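Local structure of 6-phosphogluconolactonase (Leishmania braziliensis, 3CSS) at residues D103-D108 / L138-C143. The protein probably hydrolyses 6-phosphogluconolactone to 6-phosphogluconate, the second step in the oxidative stage of the pentose phosphate pathway. Sequence-based numbering, arbitrary orientation.
Sequences DVISID and LNCLPC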
ATOM      1  N   ASP A 103     -15.842   8.769  -3.156  1.00 27.06           N
ATOM      2  CA  ASP A 103     -14.615   8.885  -2.368  1.00 26.57           C
ATOM      3  C   ASP A 103     -13.628   7.740  -2.600  1.00 26.81           C
ATOM      4  O   ASP A 103     -12.587   7.686  -1.947  1.00 27.06           O
ATOM      5  CB  ASP A 103     -14.962   8.927  -0.880  1.00 26.51           C
ATOM      6  CG  ASP A 103     -15.730  10.162  -0.494  1.00 27.45           C
ATOM      7  OD1 ASP A 103     -15.405  11.263  -0.998  1.00 27.93           O
ATOM      8  OD2 ASP A 103     -16.674  10.028   0.305  1.00 30.74           O
ATOM      9  N   VAL A 104     -13.968   6.830  -3.509  1.00 26.36           N
ATOM     10  CA  VAL A 104     -13.156   5.659  -3.799  1.00 26.20           C
ATOM     11  C   VAL A 104     -12.792   5.613  -5.286  1.00 26.39           C
ATOM     12  O   VAL A 104     -13.660   5.653  -6.153  1.00 25.54           O
ATOM     13  CB  VAL A 104     -13.903   4.342  -3.405  1.00 26.60           C
ATOM     14  CG1 VAL A 104     -12.985   3.137  -3.597  1.00 26.56           C
ATOM     15  CG2 VAL A 104     -14.395   4.415  -1.980  1.00 25.77           C
ATOM     16  N   ILE A 105     -11.503   5.512  -5.572  1.00 25.79           N
ATOM     17  CA  ILE A 105     -11.016   5.378  -6.935  1.00 27.09           C
ATOM     18  C   ILE A 105     -10.933   3.898  -7.297  1.00 27.98           C
ATOM     19  O   ILE A 105     -10.232   3.118  -6.638  1.00 29.68           O
ATOM     20  CB  ILE A 105      -9.646   6.083  -7.122  1.00 26.89           C
ATOM     21  CG1 ILE A 105      -9.720   7.551  -6.667  1.00 28.10           C
ATOM     22  CG2 ILE A 105      -9.176   5.994  -8.568  1.00 26.29           C
ATOM     23  CD1 ILE A 105     -10.774   8.386  -7.341  1.00 28.33           C
ATOM     24  N   SER A 106     -11.671   3.497  -8.325  1.00 28.92           N
ATOM     25  CA  SER A 106     -11.720   2.095  -8.716  1.00 29.71           C
ATOM     26  C   SER A 106     -10.631   1.748  -9.726  1.00 29.21           C
ATOM     27  O   SER A 106     -10.186   2.598 -10.501  1.00 29.57           O
ATOM     28  CB  SER A 106     -13.093   1.751  -9.299  1.00 29.81           C
ATOM     29  OG  SER A 106     -13.339   2.466 -10.482  1.00 32.59           O
ATOM     30  N   ILE A 107     -10.216   0.484  -9.704  1.00 29.51           N
ATOM     31  CA  ILE A 107      -9.331  -0.085 -10.717  1.00 29.39           C
ATOM     32  C   ILE A 107     -10.193  -0.912 -11.668  1.00 29.80           C
ATOM     33  O   ILE A 107     -10.978  -1.750 -11.227  1.00 30.26           O
ATOM     34  CB  ILE A 107      -8.245  -1.006 -10.103  1.00 28.94           C
ATOM     35  CG1 ILE A 107      -7.344  -0.215  -9.143  1.00 28.65           C
ATOM     36  CG2 ILE A 107      -7.395  -1.639 -11.206  1.00 29.58           C
ATOM     37  CD1 ILE A 107      -6.352  -1.075  -8.349  1.00 28.85           C
ATOM     38  N   ASP A 108     -10.032  -0.672 -12.964  1.00 30.44           N
ATOM     39  CA  ASP A 108     -10.696  -1.448 -14.005  1.00 30.42           C
ATOM     40  C   ASP A 108      -9.806  -2.633 -14.399  1.00 30.40           C
ATOM     41  O   ASP A 108      -8.793  -2.448 -15.061  1.00 30.12           O
ATOM     42  CB  ASP A 108     -10.975  -0.537 -15.207  1.00 31.14           C
ATOM     43  CG  ASP A 108     -11.768  -1.212 -16.291  1.00 31.53           C
ATOM     44  OD1 ASP A 108     -12.138  -2.398 -16.137  1.00 32.85           O
ATOM     45  OD2 ASP A 108     -12.023  -0.535 -17.310  1.00 32.72           O
ATOM     46  N   LEU A 138      -3.819  10.312 -11.859  1.00 25.08           N
ATOM     47  CA  LEU A 138      -3.285  11.615 -12.258  1.00 25.83           C
ATOM     48  C   LEU A 138      -4.411  12.632 -12.470  1.00 26.99           C
ATOM     49  O   LEU A 138      -4.193  13.839 -12.346  1.00 28.33           O
ATOM     50  CB  LEU A 138      -2.436  11.469 -13.507  1.00 25.92           C
ATOM     51  CG  LEU A 138      -1.085  10.773 -13.333  1.00 25.66           C
ATOM     52  CD1 LEU A 138      -0.484  10.430 -14.687  1.00 26.66           C
ATOM     53  CD2 LEU A 138      -0.116  11.610 -12.515  1.00 26.11           C
ATOM     54  N   ASN A 139      -5.607  12.135 -12.780  1.00 27.27           N
ATOM     55  CA  ASN A 139      -6.792  12.983 -13.010  1.00 28.44           C
ATOM     56  C   ASN A 139      -7.563  13.323 -11.730  1.00 28.30           C
ATOM     57  O   ASN A 139      -8.206  14.365 -11.657  1.00 28.92           O
ATOM     58  CB  ASN A 139      -7.752  12.268 -13.966  1.00 28.87           C
ATOM     59  CG  ASN A 139      -7.342  12.384 -15.429  1.00 33.20           C
ATOM     60  OD1 ASN A 139      -6.475  13.185 -15.808  1.00 38.37           O
ATOM     61  ND2 ASN A 139      -8.024  11.614 -16.279  1.00 38.92           N
ATOM     62  N   CYS A 140      -7.509  12.444 -10.727  1.00 28.07           N
ATOM     63  CA  CYS A 140      -8.402  12.540  -9.554  1.00 27.92           C
ATOM     64  C   CYS A 140      -7.727  12.907  -8.240  1.00 27.65           C
ATOM     65  O   CYS A 140      -8.419  13.306  -7.301  1.00 26.39           O
ATOM     66  CB  CYS A 140      -9.135  11.215  -9.338  1.00 28.08           C
ATOM     67  SG  CYS A 140     -10.170  10.740 -10.723  1.00 31.26           S
ATOM     68  N   LEU A 141      -6.403  12.696  -8.149  1.00 27.05           N
ATOM     69  CA  LEU A 141      -5.641  13.034  -6.954  1.00 26.64           C
ATOM     70  C   LEU A 141      -4.847  14.352  -7.091  1.00 26.73           C
ATOM     71  O   LEU A 141      -4.594  14.829  -8.208  1.00 26.60           O
ATOM     72  CB  LEU A 141      -4.670  11.893  -6.597  1.00 26.65           C
ATOM     73  CG  LEU A 141      -5.200  10.735  -5.756  1.00 26.96           C
ATOM     74  CD1 LEU A 141      -6.458  10.109  -6.383  1.00 27.27           C
ATOM     75  CD2 LEU A 141      -4.073   9.707  -5.558  1.00 26.49           C
ATOM     76  N   PRO A 142      -4.471  14.952  -5.946  1.00 26.89           N
ATOM     77  CA  PRO A 142      -3.508  16.043  -5.962  1.00 27.13           C
ATOM     78  C   PRO A 142      -2.171  15.521  -6.470  1.00 26.41           C
ATOM     79  O   PRO A 142      -1.680  14.498  -5.985  1.00 25.50           O
ATOM     80  CB  PRO A 142      -3.380  16.449  -4.481  1.00 27.44           C
ATOM     81  CG  PRO A 142      -4.317  15.626  -3.741  1.00 28.09           C
ATOM     82  CD  PRO A 142      -4.710  14.469  -4.577  1.00 27.23           C
ATOM     83  N   CYS A 143      -1.601  16.225  -7.448  1.00 25.96           N
ATOM     84  CA  CYS A 143      -0.340  15.818  -8.063  1.00 25.40           C
ATOM     85  C   CYS A 143       0.657  16.956  -8.037  1.00 24.30           C
ATOM     86  O   CYS A 143       0.269  18.148  -7.978  1.00 24.47           O
ATOM     87  CB  CYS A 143      -0.568  15.353  -9.511  1.00 25.71           C
ATOM     88  SG  CYS A 143      -1.615  13.897  -9.662  1.00 29.79           S
TER
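The C-terminal end of helix 123-140 packs here against the loop that joins helix 87-96 to helix 110-113. One side chain of the loop, Ile105, carries the contact and meets Cys140 and Leu141. Ile105 CD1 lies 3.8 Å from Cys140 CB, at the last turn of the helix. Ile105 CD1 is also 4.2 Å from Cys140 SG. One bond nearer the backbone, Ile105 CG1 is 4.2 Å from Leu141 CD1, and the two side chains pass at a slant. CG1 of Ile105 is anti to the carbonyl carbon (chi1 -54°), and a second turn at chi2 (-57°) sets CD1 against the helix end. Leu141 is the first residue to leave the helical conformation. Its own CB does not face the loop, but the end of the side chain comes nearer, and CD1 meets Ile105. The touch is wholly apolar and small, burying 97 Å² in all, and Cys140 lies at its exposed edge. Neighbours widen this patch. Ile105 also packs on Tyr133 and Lys136 of the same helix and on Ile72 of strand 69-77, while Leu141 reaches Gln70 and Val40. Backbone hydrogen bonds of Asp103 and Ile105 with Phe71 tie the loop to strand 69-77. The contact is thus plain loop-to-helix-end packing in an alpha/beta fold, with Ile105 set between helix 123-140 and strand 69-77 of the central mixed sheet.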